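TetR family transcriptional regulator (Clostridium perfringens, PDB 6AZH) probably binds operator DNA as a dimer through helix-turn-helix domains and regulates transcription, perhaps of genes of fatty acid metabolism. Local coordinates at residues A[17-22]-A[51-56]; A[55-60]-A[101-106]; A[135-140]-A[145-150]; A[123-128]-A[153-158]. One frame throughout, in Å; residues are numbered along the deposited sequence.

How the contacts relate
The four contacts run from the DNA-binding end of an all-helical TetR-type chain to the far end of its C-terminal domain. Contact 1 holds helix 6-26 to the start of helix 50-74. One turn further on, contact 2 joins helix 50-74 to helix 98-106. Their centres are 7 Å apart, and Met103 packs on Phe19 and Phe54. Contact 2 touches contact 4 through Phe101 and Met105, so contacts 1, 2 and 4 adjoin in turn, with helix 98-106 between the DNA-binding end and the core of the C-terminal domain. Contacts 1 and 2 close before contacts 3 and 4 open. These share helices 113-138 and 147-165, contact 3 nested inside the loop that contact 4 closes.

Contact 1 of 4, residues A[17-22]-A[51-56]; sequences NVFATS and EEIFNF
Helix 6-26 and the start of helix 50-74 come closest at Phe19 and Phe54, whose CA atoms lie 8.2 Å apart. The two rings form a T-shaped pair. Phe54 supplies the edge and Phe19 the face: the planes stand at 86° and the centroids are 5.2 Å apart. Phe54 CD2 sits over the middle of the Phe19 ring, 3.8 Å above its plane. With CG anti to the backbone N (chi1 -177°), Phe54 turns its ring to bring CD2 there. The far end of the Phe19 ring reaches the base of Phe54 as well, with CE2 3.8 Å from Phe54 CA and CZ 3.8 Å from Phe54 CB. Ile53 comes in at the rim of the Phe19 ring, CG2 lying 4.3 Å from CE2. Met103 of helix 98-106 packs on both rings, and Tyr24 makes a second edge-to-face pair with Phe54. On helix 6-26, Asn17 O accepts from Thr21 N and Thr21 OG1, which approach from opposite faces of its carbonyl plane. The contact is buried and wholly apolar. Ring packing, not polar bonding, therefore ties the first helix of the DNA-binding domain to helix 50-74, which runs on toward the C-terminal domain.

Contact 2 of 4, residues A[55-60]-A[101-106]; sequences NFVISK and FKMVMS
No flat group takes part where Val57 and Ile58 meet Met103 and Val104: the touching is done by aliphatic branches and a selenomethionine chain. This is the interdomain junction of a TetR-type fold: helix 50-74 leaves the helix-turn-helix domain and crosses helix 98-106 of the C-terminal domain. The short axes pass 11.2 Å apart at a signed angle of -119°, and Ile58 and Val104 have the nearest CA atoms, 7.5 Å apart. Met103 reaches across this gap. Its chain runs extended through CG and SE, then bends at the last torsion (chi3 80°) to lay the terminal methyl against Val57. Val57 CG1 is 3.4 Å from Met103 CE, tighter than usual for two carbons, and 3.7 Å from Met103 SE. Beside this pair the end of Ile58 meets one branch of Val104, CD1 to CG2 at 3.8 Å. The CD1 of Ile58 also stands 4.2 Å from Met103 CE, which joins the two pairs into one small cluster. Phe12, Ala15 and Ile16 of helix 6-26 pack on Val57, while helix 113-138 brings Leu118 to Ile58 and Ile122 to Val104. All four touching residues are buried. Behind the cluster, Ser106 OG donates to Met103 O at 2.8 Å, tilted 31° from the carbonyl plane.

Contact 3 of 4, residues A[135-140]-A[145-150]; sequences EAISKK and CDISLL
The loop between helices 113-138 and 147-165 is spanned by Ile137, which packs on Ile147 and Cys145 near the far end of the C-terminal domain. The Ile137 chain points across the loop with CG1 anti to the carbonyl carbon (chi1 -68°). Its CD1 methyl lies 3.6 Å from Ile147 CG1 and 3.8 Å from Ile147 CD1. The same methyl is 4.4 Å from Cys145 SG. Leu133 and Lys134 of helix 113-138 also pack on Ile147. Helix 113-138 ends in a Schellman motif: Lys140, with positive phi, is its C-prime residue, Gln141 N bonds to Ala136 O, and Lys140 N bonds to Ile137 O at 2.9 Å. A salt bridge of 2.7 Å joins Lys139 NZ to Glu135 OE1, using the oxygen's anti lone pair. Asp146 is the N-cap of the next helix. Its OD1 accepts from Leu149 N at 3.1 Å in a nearly straight bond (172°), the donor standing above the carboxylate plane. Asp146 N bonds to Glu180 of the second subunit, so the loop also meets the dimer partner. With the isoleucine pair packed across it, this is a capped loop between two consecutive helices, as in an all-helical domain.

Contact 4 of 4, residues A[123-128]-A[153-158]; sequences TEYIEG and SLFGSL
Tyr125 of helix 113-138 is the first residue of 123-128 to touch helix 147-165. Its CG lies anti to the backbone N (chi1 177°), which carries the ring along the side of Phe155. The two rings cross aslant. CE2 of Tyr125 is 3.9 Å from Phe155 CD1 and approaches at the edge of the Phe155 ring, near its plane. Neighbouring CD2 of Tyr125 is also 3.9 Å from that CD1, which meets the tyrosine ring obliquely at these two atoms. The hydroxyl is held beyond the pair, hydrogen-bonded to Gln90 of helix 79-96, which ties down the outer end of the ring. Ile126 follows and meets the base of the same phenylalanine, its chain crossing that of Phe155 at about a right angle. CG1 of Ile126 is 3.9 Å from Phe155 CB, and Ile126 CD1 is 4.0 Å from Phe155 CG. Phe155 is thus gripped by two consecutive residues, and the backbones come close there: the CA atoms of Ile126 and Phe155 are 6.9 Å apart. On helix 147-165, Ser157 OG turns back to donate to Leu154 O at 2.8 Å. The whole cluster is buried in the helical C-terminal domain. Helix 98-106 covers Phe155 with Phe101 and Met105, His66 and Leu69 of helix 50-74 pack on Tyr125, and Leu163 of the second subunit reaches Phe155.

Contact 1 of 4, residues A[17-22]-A[51-56]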
loop_
_atom_site.group_PDB
_atom_site.type_symbol
_atom_site.label_atom_id
_atom_site.label_comp_id
_atom_site.label_asym_id
_atom_site.label_seq_id
_atom_site.Cartn_x
_atom_site.Cartn_y
_atom_site.Cartn_z
ATOM N N ASN A 17 0.459 11.829 -14.314
ATOM C CA ASN A 17 1.890 11.975 -14.062
ATOM C C ASN A 17 2.175 13.056 -13.023
ATOM O O ASN A 17 3.041 12.875 -12.159
ATOM C CB ASN A 17 2.628 12.261 -15.363
ATOM C CG ASN A 17 2.739 11.045 -16.229
ATOM O OD1 ASN A 17 2.845 9.922 -15.729
ATOM N ND2 ASN A 17 2.699 11.247 -17.539
ATOM N N VAL A 18 1.454 14.179 -13.072
ATOM C CA VAL A 18 1.661 15.229 -12.075
ATOM C C VAL A 18 1.311 14.714 -10.684
ATOM O O VAL A 18 2.112 14.815 -9.744
ATOM C CB VAL A 18 0.841 16.483 -12.430
ATOM C CG1 VAL A 18 0.960 17.502 -11.319
ATOM C CG2 VAL A 18 1.337 17.090 -13.755
ATOM N N PHE A 19 0.109 14.152 -10.533
ATOM C CA PHE A 19 -0.299 13.593 -9.245
ATOM C C PHE A 19 0.668 12.500 -8.778
ATOM O O PHE A 19 0.992 12.423 -7.591
ATOM C CB PHE A 19 -1.724 13.038 -9.338
ATOM C CG PHE A 19 -2.803 14.088 -9.358
ATOM C CD1 PHE A 19 -2.839 15.088 -8.392
ATOM C CD2 PHE A 19 -3.805 14.053 -10.327
ATOM C CE1 PHE A 19 -3.848 16.045 -8.399
ATOM C CE2 PHE A 19 -4.821 15.002 -10.346
ATOM C CZ PHE A 19 -4.843 16.008 -9.378
ATOM N N ALA A 20 1.133 11.640 -9.690
ATOM C CA ALA A 20 2.036 10.568 -9.267
ATOM C C ALA A 20 3.401 11.104 -8.858
ATOM O O ALA A 20 4.046 10.541 -7.969
ATOM C CB ALA A 20 2.202 9.526 -10.375
ATOM N N THR A 21 3.848 12.188 -9.482
ATOM C CA THR A 21 5.162 12.743 -9.187
ATOM C C THR A 21 5.145 13.562 -7.899
ATOM O O THR A 21 6.001 13.387 -7.026
ATOM C CB THR A 21 5.614 13.604 -10.372
ATOM O OG1 THR A 21 5.857 12.754 -11.500
ATOM C CG2 THR A 21 6.884 14.386 -10.026
ATOM N N SER A 22 4.169 14.458 -7.767
ATOM C CA SER A 22 4.168 15.475 -6.729
ATOM C C SER A 22 3.179 15.214 -5.610
ATOM O O SER A 22 3.217 15.929 -4.606
ATOM C CB SER A 22 3.856 16.850 -7.344
ATOM O OG SER A 22 4.723 17.106 -8.426
ATOM N N GLU A 51 -9.381 19.334 -7.552
ATOM C CA GLU A 51 -10.138 18.210 -7.011
ATOM C C GLU A 51 -11.052 17.609 -8.064
ATOM O O GLU A 51 -11.224 16.387 -8.122
ATOM C CB GLU A 51 -10.962 18.629 -5.795
ATOM C CG GLU A 51 -11.728 17.439 -5.165
ATOM C CD GLU A 51 -12.126 17.692 -3.712
ATOM O OE1 GLU A 51 -13.257 18.171 -3.486
ATOM O OE2 GLU A 51 -11.315 17.413 -2.797
ATOM N N GLU A 52 -11.644 18.447 -8.913
ATOM C CA GLU A 52 -12.473 17.902 -9.983
ATOM C C GLU A 52 -11.632 17.091 -10.957
ATOM O O GLU A 52 -12.066 16.027 -11.420
ATOM C CB GLU A 52 -13.227 19.029 -10.703
ATOM C CG GLU A 52 -14.424 19.550 -9.922
ATOM C CD GLU A 52 -15.433 20.330 -10.773
ATOM O OE1 GLU A 52 -15.248 20.441 -12.003
ATOM O OE2 GLU A 52 -16.416 20.844 -10.196
ATOM N N ILE A 53 -10.414 17.553 -11.263
ATOM C CA ILE A 53 -9.554 16.794 -12.166
ATOM C C ILE A 53 -9.214 15.448 -11.542
ATOM O O ILE A 53 -9.325 14.397 -12.184
ATOM C CB ILE A 53 -8.276 17.568 -12.518
ATOM C CG1 ILE A 53 -8.605 18.858 -13.296
ATOM C CG2 ILE A 53 -7.355 16.674 -13.361
ATOM C CD1 ILE A 53 -7.414 19.796 -13.441
ATOM N N PHE A 54 -8.804 15.473 -10.271
ATOM C CA PHE A 54 -8.462 14.240 -9.564
ATOM C C PHE A 54 -9.589 13.216 -9.627
ATOM O O PHE A 54 -9.357 12.048 -9.958
ATOM C CB PHE A 54 -8.125 14.561 -8.107
ATOM C CG PHE A 54 -7.695 13.354 -7.319
ATOM C CD1 PHE A 54 -8.625 12.588 -6.628
ATOM C CD2 PHE A 54 -6.360 12.975 -7.296
ATOM C CE1 PHE A 54 -8.221 11.470 -5.923
ATOM C CE2 PHE A 54 -5.957 11.844 -6.584
ATOM C CZ PHE A 54 -6.891 11.106 -5.902
ATOM N N ASN A 55 -10.819 13.629 -9.282
ATOM C CA ASN A 55 -11.924 12.676 -9.205
ATOM C C ASN A 55 -12.260 12.106 -10.576
ATOM O O ASN A 55 -12.557 10.909 -10.708
ATOM C CB ASN A 55 -13.145 13.351 -8.582
ATOM C CG ASN A 55 -12.972 13.599 -7.102
ATOM O OD1 ASN A 55 -12.139 12.966 -6.444
ATOM N ND2 ASN A 55 -13.762 14.524 -6.563
ATOM N N PHE A 56 -12.226 12.958 -11.604
ATOM C CA PHE A 56 -12.421 12.503 -12.976
ATOM C C PHE A 56 -11.379 11.455 -13.361
ATOM O O PHE A 56 -11.720 10.399 -13.917
ATOM C CB PHE A 56 -12.366 13.725 -13.905
ATOM C CG PHE A 56 -12.060 13.396 -15.326
ATOM C CD1 PHE A 56 -13.068 13.018 -16.191
ATOM C CD2 PHE A 56 -10.766 13.504 -15.808
ATOM C CE1 PHE A 56 -12.786 12.713 -17.506
ATOM C CE2 PHE A 56 -10.483 13.203 -17.124
ATOM C CZ PHE A 56 -11.492 12.810 -17.964
#

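Contact 2 of 4, residues A[55-60]-A[101-106]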
loop_
_atom_site.group_PDB
_atom_site.type_symbol
_atom_site.label_atom_id
_atom_site.label_comp_id
_atom_site.label_asym_id
_atom_site.label_seq_id
_atom_site.Cartn_x
_atom_site.Cartn_y
_atom_site.Cartn_z
ATOM N N ASN A 55 -10.819 13.629 -9.282
ATOM C CA ASN A 55 -11.924 12.676 -9.205
ATOM C C ASN A 55 -12.260 12.106 -10.576
ATOM O O ASN A 55 -12.557 10.909 -10.708
ATOM C CB ASN A 55 -13.145 13.351 -8.582
ATOM C CG ASN A 55 -12.972 13.599 -7.102
ATOM O OD1 ASN A 55 -12.139 12.966 -6.444
ATOM N ND2 ASN A 55 -13.762 14.524 -6.563
ATOM N N PHE A 56 -12.226 12.958 -11.604
ATOM C CA PHE A 56 -12.421 12.503 -12.976
ATOM C C PHE A 56 -11.379 11.455 -13.361
ATOM O O PHE A 56 -11.720 10.399 -13.917
ATOM C CB PHE A 56 -12.366 13.725 -13.905
ATOM C CG PHE A 56 -12.060 13.396 -15.326
ATOM C CD1 PHE A 56 -13.068 13.018 -16.191
ATOM C CD2 PHE A 56 -10.766 13.504 -15.808
ATOM C CE1 PHE A 56 -12.786 12.713 -17.506
ATOM C CE2 PHE A 56 -10.483 13.203 -17.124
ATOM C CZ PHE A 56 -11.492 12.810 -17.964
ATOM N N VAL A 57 -10.104 11.708 -13.029
ATOM C CA VAL A 57 -9.037 10.758 -13.348
ATOM C C VAL A 57 -9.272 9.426 -12.626
ATOM O O VAL A 57 -9.161 8.347 -13.226
ATOM C CB VAL A 57 -7.653 11.344 -13.000
ATOM C CG1 VAL A 57 -6.565 10.294 -13.184
ATOM C CG2 VAL A 57 -7.336 12.601 -13.861
ATOM N N ILE A 58 -9.606 9.484 -11.330
ATOM C CA ILE A 58 -9.875 8.247 -10.583
ATOM C C ILE A 58 -11.011 7.477 -11.238
ATOM O O ILE A 58 -10.920 6.263 -11.457
ATOM C CB ILE A 58 -10.214 8.548 -9.110
ATOM C CG1 ILE A 58 -9.007 9.111 -8.347
ATOM C CG2 ILE A 58 -10.822 7.291 -8.429
ATOM C CD1 ILE A 58 -7.801 8.191 -8.281
ATOM N N SER A 59 -12.108 8.174 -11.550
ATOM C CA SER A 59 -13.282 7.488 -12.082
ATOM C C SER A 59 -12.984 6.872 -13.446
ATOM O O SER A 59 -13.247 5.686 -13.674
ATOM C CB SER A 59 -14.461 8.457 -12.166
ATOM O OG SER A 59 -15.629 7.776 -12.582
ATOM N N LYS A 60 -12.403 7.656 -14.358
ATOM C CA LYS A 60 -12.051 7.118 -15.669
ATOM C C LYS A 60 -11.033 5.987 -15.556
ATOM O O LYS A 60 -11.182 4.943 -16.210
ATOM C CB LYS A 60 -11.519 8.225 -16.573
ATOM C CG LYS A 60 -10.858 7.719 -17.838
ATOM C CD LYS A 60 -11.890 7.077 -18.776
ATOM C CE LYS A 60 -13.069 8.031 -19.048
ATOM N NZ LYS A 60 -14.192 7.381 -19.802
ATOM N N PHE A 101 -1.515 3.950 -10.537
ATOM C CA PHE A 101 -1.671 3.217 -9.287
ATOM C C PHE A 101 -0.965 3.916 -8.131
ATOM O O PHE A 101 -1.483 3.927 -7.011
ATOM C CB PHE A 101 -1.166 1.785 -9.447
ATOM C CG PHE A 101 -1.778 0.841 -8.473
ATOM C CD1 PHE A 101 -3.039 0.319 -8.710
ATOM C CD2 PHE A 101 -1.113 0.498 -7.311
ATOM C CE1 PHE A 101 -3.615 -0.551 -7.815
ATOM C CE2 PHE A 101 -1.686 -0.374 -6.406
ATOM C CZ PHE A 101 -2.942 -0.888 -6.655
ATOM N N LYS A 102 0.196 4.531 -8.387
ATOM C CA LYS A 102 0.874 5.330 -7.364
ATOM C C LYS A 102 0.030 6.525 -6.938
ATOM O O LYS A 102 -0.028 6.868 -5.747
ATOM C CB LYS A 102 2.218 5.826 -7.890
ATOM C CG LYS A 102 3.263 4.746 -8.048
ATOM C CD LYS A 102 4.488 5.324 -8.732
ATOM C CE LYS A 102 5.424 4.232 -9.165
ATOM N NZ LYS A 102 6.361 4.768 -10.181
HETATM N N MSE A 103 -0.579 7.206 -7.907
HETATM C CA MSE A 103 -1.488 8.297 -7.632
HETATM C C MSE A 103 -2.587 7.843 -6.671
HETATM O O MSE A 103 -2.870 8.522 -5.679
HETATM C CB MSE A 103 -2.096 8.799 -8.932
HETATM C CG MSE A 103 -3.476 9.387 -8.761
HETATM SE SE MSE A 103 -4.115 10.090 -10.395
HETATM C CE MSE A 103 -4.605 8.497 -11.043
ATOM N N VAL A 104 -3.198 6.685 -6.972
ATOM C CA VAL A 104 -4.228 6.110 -6.101
ATOM C C VAL A 104 -3.651 5.833 -4.718
ATOM O O VAL A 104 -4.203 6.257 -3.698
ATOM C CB VAL A 104 -4.802 4.817 -6.722
ATOM C CG1 VAL A 104 -5.676 4.071 -5.719
ATOM C CG2 VAL A 104 -5.618 5.118 -7.964
HETATM N N MSE A 105 -2.544 5.102 -4.669
HETATM C CA MSE A 105 -1.951 4.731 -3.398
HETATM C C MSE A 105 -1.597 5.925 -2.541
HETATM O O MSE A 105 -1.714 5.863 -1.328
HETATM C CB MSE A 105 -0.709 3.871 -3.591
HETATM C CG MSE A 105 -0.978 2.645 -4.377
HETATM SE SE MSE A 105 -2.033 1.486 -3.221
HETATM C CE MSE A 105 -3.788 1.590 -4.179
ATOM N N SER A 106 -1.173 7.016 -3.171
ATOM C CA SER A 106 -0.783 8.182 -2.384
ATOM C C SER A 106 -1.964 8.827 -1.668
ATOM O O SER A 106 -1.756 9.553 -0.686
ATOM C CB SER A 106 -0.077 9.193 -3.280
ATOM O OG SER A 106 -1.016 9.890 -4.090
#

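Contact 3 of 4, residues A[135-140]-A[145-150]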
loop_
_atom_site.group_PDB
_atom_site.type_symbol
_atom_site.label_atom_id
_atom_site.label_comp_id
_atom_site.label_asym_id
_atom_site.label_seq_id
_atom_site.Cartn_x
_atom_site.Cartn_y
_atom_site.Cartn_z
ATOM N N GLU A 135 -17.887 -17.720 -4.122
ATOM C CA GLU A 135 -18.156 -18.871 -4.978
ATOM C C GLU A 135 -17.112 -19.959 -4.781
ATOM O O GLU A 135 -17.450 -21.151 -4.739
ATOM C CB GLU A 135 -18.201 -18.444 -6.443
ATOM C CG GLU A 135 -18.937 -19.451 -7.334
ATOM C CD GLU A 135 -18.776 -19.173 -8.819
ATOM O OE1 GLU A 135 -18.758 -20.147 -9.605
ATOM O OE2 GLU A 135 -18.667 -17.990 -9.204
ATOM N N ALA A 136 -15.836 -19.568 -4.664
ATOM C CA ALA A 136 -14.764 -20.541 -4.466
ATOM C C ALA A 136 -14.942 -21.302 -3.166
ATOM O O ALA A 136 -14.680 -22.509 -3.103
ATOM C CB ALA A 136 -13.405 -19.837 -4.479
ATOM N N ILE A 137 -15.370 -20.611 -2.109
ATOM C CA ILE A 137 -15.581 -21.287 -0.834
ATOM C C ILE A 137 -16.760 -22.249 -0.932
ATOM O O ILE A 137 -16.684 -23.392 -0.469
ATOM C CB ILE A 137 -15.764 -20.247 0.288
ATOM C CG1 ILE A 137 -14.435 -19.522 0.515
ATOM C CG2 ILE A 137 -16.225 -20.908 1.564
ATOM C CD1 ILE A 137 -14.508 -18.382 1.504
ATOM N N SER A 138 -17.854 -21.822 -1.562
ATOM C CA SER A 138 -19.000 -22.717 -1.680
ATOM C C SER A 138 -18.651 -23.962 -2.488
ATOM O O SER A 138 -19.184 -25.046 -2.224
ATOM C CB SER A 138 -20.185 -21.972 -2.297
ATOM O OG SER A 138 -20.079 -21.923 -3.704
ATOM N N LYS A 139 -17.744 -23.847 -3.454
ATOM C CA LYS A 139 -17.337 -24.996 -4.250
ATOM C C LYS A 139 -16.175 -25.759 -3.630
ATOM O O LYS A 139 -15.644 -26.678 -4.263
ATOM C CB LYS A 139 -17.008 -24.548 -5.672
ATOM C CG LYS A 139 -18.267 -24.300 -6.502
ATOM C CD LYS A 139 -17.959 -23.850 -7.907
ATOM C CE LYS A 139 -19.166 -24.028 -8.801
ATOM N NZ LYS A 139 -19.557 -22.763 -9.488
ATOM N N LYS A 140 -15.802 -25.413 -2.394
ATOM C CA LYS A 140 -14.732 -26.064 -1.635
ATOM C C LYS A 140 -13.404 -26.051 -2.387
ATOM O O LYS A 140 -12.609 -26.992 -2.299
ATOM C CB LYS A 140 -15.124 -27.490 -1.231
ATOM C CG LYS A 140 -16.372 -27.518 -0.379
ATOM C CD LYS A 140 -16.646 -28.894 0.199
ATOM C CE LYS A 140 -17.927 -28.874 1.010
ATOM N NZ LYS A 140 -18.031 -27.597 1.786
ATOM N N CYS A 145 -12.932 -18.863 5.406
ATOM C CA CYS A 145 -12.131 -17.836 6.062
ATOM C C CYS A 145 -12.896 -16.527 5.985
ATOM O O CYS A 145 -13.961 -16.443 5.370
ATOM C CB CYS A 145 -10.758 -17.697 5.406
ATOM S SG CYS A 145 -10.902 -17.179 3.680
ATOM N N ASP A 146 -12.334 -15.505 6.617
ATOM C CA ASP A 146 -12.859 -14.155 6.530
ATOM C C ASP A 146 -12.668 -13.645 5.105
ATOM O O ASP A 146 -11.548 -13.314 4.702
ATOM C CB ASP A 146 -12.136 -13.277 7.548
ATOM C CG ASP A 146 -12.798 -11.930 7.730
ATOM O OD1 ASP A 146 -13.267 -11.358 6.728
ATOM O OD2 ASP A 146 -12.848 -11.439 8.882
ATOM N N ILE A 147 -13.768 -13.563 4.354
ATOM C CA ILE A 147 -13.712 -13.265 2.925
ATOM C C ILE A 147 -13.246 -11.835 2.679
ATOM O O ILE A 147 -12.406 -11.582 1.807
ATOM C CB ILE A 147 -15.087 -13.504 2.287
ATOM C CG1 ILE A 147 -15.381 -15.000 2.239
ATOM C CG2 ILE A 147 -15.126 -12.907 0.903
ATOM C CD1 ILE A 147 -16.777 -15.333 1.701
ATOM N N SER A 148 -13.825 -10.878 3.404
ATOM C CA SER A 148 -13.437 -9.482 3.226
ATOM C C SER A 148 -11.968 -9.269 3.572
ATOM O O SER A 148 -11.251 -8.557 2.857
ATOM C CB SER A 148 -14.322 -8.581 4.074
ATOM O OG SER A 148 -15.622 -8.499 3.518
ATOM N N LEU A 149 -11.511 -9.857 4.675
ATOM C CA LEU A 149 -10.100 -9.772 5.026
ATOM C C LEU A 149 -9.235 -10.341 3.910
ATOM O O LEU A 149 -8.244 -9.723 3.508
ATOM C CB LEU A 149 -9.843 -10.506 6.347
ATOM C CG LEU A 149 -8.428 -10.435 6.910
ATOM C CD1 LEU A 149 -8.038 -8.980 7.125
ATOM C CD2 LEU A 149 -8.299 -11.203 8.224
ATOM N N LEU A 150 -9.600 -11.521 3.394
ATOM C CA LEU A 150 -8.822 -12.127 2.318
ATOM C C LEU A 150 -8.844 -11.262 1.061
ATOM O O LEU A 150 -7.797 -11.008 0.453
ATOM C CB LEU A 150 -9.349 -13.530 2.011
ATOM C CG LEU A 150 -8.611 -14.262 0.891
ATOM C CD1 LEU A 150 -7.106 -14.315 1.172
ATOM C CD2 LEU A 150 -9.172 -15.677 0.739
#

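Contact 4 of 4, residues A[123-128]-A[153-158]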
loop_
_atom_site.group_PDB
_atom_site.type_symbol
_atom_site.label_atom_id
_atom_site.label_comp_id
_atom_site.label_asym_id
_atom_site.label_seq_id
_atom_site.Cartn_x
_atom_site.Cartn_y
_atom_site.Cartn_z
ATOM N N THR A 123 -13.270 -0.008 -2.826
ATOM C CA THR A 123 -14.104 -1.020 -2.177
ATOM C C THR A 123 -15.040 -1.680 -3.174
ATOM O O THR A 123 -15.207 -2.908 -3.156
ATOM C CB THR A 123 -14.888 -0.385 -1.022
ATOM O OG1 THR A 123 -13.973 -0.021 0.015
ATOM C CG2 THR A 123 -15.920 -1.363 -0.437
ATOM N N GLU A 124 -15.655 -0.883 -4.058
ATOM C CA GLU A 124 -16.447 -1.444 -5.150
ATOM C C GLU A 124 -15.656 -2.472 -5.951
ATOM O O GLU A 124 -16.174 -3.547 -6.285
ATOM C CB GLU A 124 -16.937 -0.329 -6.075
ATOM C CG GLU A 124 -18.060 0.513 -5.488
ATOM C CD GLU A 124 -18.373 1.744 -6.336
ATOM O OE1 GLU A 124 -17.903 1.818 -7.491
ATOM O OE2 GLU A 124 -19.091 2.640 -5.842
ATOM N N TYR A 125 -14.402 -2.162 -6.280
ATOM C CA TYR A 125 -13.571 -3.136 -6.977
ATOM C C TYR A 125 -13.333 -4.373 -6.116
ATOM O O TYR A 125 -13.456 -5.507 -6.594
ATOM C CB TYR A 125 -12.240 -2.502 -7.393
ATOM C CG TYR A 125 -11.292 -3.479 -8.052
ATOM C CD1 TYR A 125 -11.392 -3.763 -9.409
ATOM C CD2 TYR A 125 -10.305 -4.128 -7.321
ATOM C CE1 TYR A 125 -10.544 -4.647 -10.010
ATOM C CE2 TYR A 125 -9.451 -5.024 -7.923
ATOM C CZ TYR A 125 -9.577 -5.279 -9.271
ATOM O OH TYR A 125 -8.727 -6.175 -9.884
ATOM N N ILE A 126 -12.984 -4.177 -4.840
ATOM C CA ILE A 126 -12.661 -5.310 -3.969
ATOM C C ILE A 126 -13.876 -6.216 -3.764
ATOM O O ILE A 126 -13.727 -7.431 -3.573
ATOM C CB ILE A 126 -12.075 -4.790 -2.637
ATOM C CG1 ILE A 126 -10.707 -4.156 -2.886
ATOM C CG2 ILE A 126 -11.942 -5.909 -1.586
ATOM C CD1 ILE A 126 -10.139 -3.440 -1.697
ATOM N N GLU A 127 -15.090 -5.661 -3.840
ATOM C CA GLU A 127 -16.284 -6.495 -3.709
ATOM C C GLU A 127 -16.386 -7.523 -4.826
ATOM O O GLU A 127 -16.959 -8.600 -4.623
ATOM C CB GLU A 127 -17.540 -5.621 -3.680
ATOM C CG GLU A 127 -17.779 -4.981 -2.326
ATOM C CD GLU A 127 -18.743 -3.810 -2.389
ATOM O OE1 GLU A 127 -19.255 -3.508 -3.492
ATOM O OE2 GLU A 127 -18.978 -3.194 -1.331
ATOM N N GLY A 128 -15.861 -7.216 -6.013
ATOM C CA GLY A 128 -15.811 -8.229 -7.057
ATOM C C GLY A 128 -14.924 -9.401 -6.675
ATOM O O GLY A 128 -15.273 -10.559 -6.921
ATOM N N SER A 153 -6.498 -8.564 1.268
ATOM C CA SER A 153 -5.142 -9.074 1.123
ATOM C C SER A 153 -4.797 -9.314 -0.337
ATOM O O SER A 153 -3.651 -9.100 -0.748
ATOM C CB SER A 153 -4.971 -10.376 1.922
ATOM O OG SER A 153 -4.889 -10.084 3.303
ATOM N N LEU A 154 -5.765 -9.788 -1.130
ATOM C CA LEU A 154 -5.499 -10.029 -2.545
ATOM C C LEU A 154 -5.313 -8.723 -3.295
ATOM O O LEU A 154 -4.429 -8.615 -4.152
ATOM C CB LEU A 154 -6.625 -10.842 -3.181
ATOM C CG LEU A 154 -6.895 -12.209 -2.569
ATOM C CD1 LEU A 154 -7.800 -12.986 -3.505
ATOM C CD2 LEU A 154 -5.584 -12.923 -2.322
ATOM N N PHE A 155 -6.126 -7.708 -2.978
ATOM C CA PHE A 155 -5.876 -6.387 -3.535
ATOM C C PHE A 155 -4.546 -5.830 -3.030
ATOM O O PHE A 155 -3.772 -5.249 -3.801
ATOM C CB PHE A 155 -7.013 -5.428 -3.188
ATOM C CG PHE A 155 -6.816 -4.055 -3.759
ATOM C CD1 PHE A 155 -7.091 -3.809 -5.095
ATOM C CD2 PHE A 155 -6.319 -3.029 -2.971
ATOM C CE1 PHE A 155 -6.884 -2.549 -5.638
ATOM C CE2 PHE A 155 -6.109 -1.773 -3.503
ATOM C CZ PHE A 155 -6.398 -1.533 -4.834
ATOM N N GLY A 156 -4.258 -6.022 -1.740
ATOM C CA GLY A 156 -3.041 -5.518 -1.134
ATOM C C GLY A 156 -1.762 -6.085 -1.717
ATOM O O GLY A 156 -0.716 -5.436 -1.615
ATOM N N SER A 157 -1.819 -7.264 -2.344
ATOM C CA SER A 157 -0.659 -7.750 -3.094
ATOM C C SER A 157 -0.217 -6.752 -4.165
ATOM O O SER A 157 0.975 -6.679 -4.486
ATOM C CB SER A 157 -0.944 -9.115 -3.724
ATOM O OG SER A 157 -1.792 -9.025 -4.864
ATOM N N LEU A 158 -1.151 -5.972 -4.721
ATOM C CA LEU A 158 -0.763 -4.933 -5.671
ATOM C C LEU A 158 0.065 -3.855 -4.999
ATOM O O LEU A 158 0.974 -3.284 -5.613
ATOM C CB LEU A 158 -1.995 -4.297 -6.294
ATOM C CG LEU A 158 -2.827 -5.264 -7.127
ATOM C CD1 LEU A 158 -4.069 -4.561 -7.621
ATOM C CD2 LEU A 158 -1.981 -5.800 -8.279
#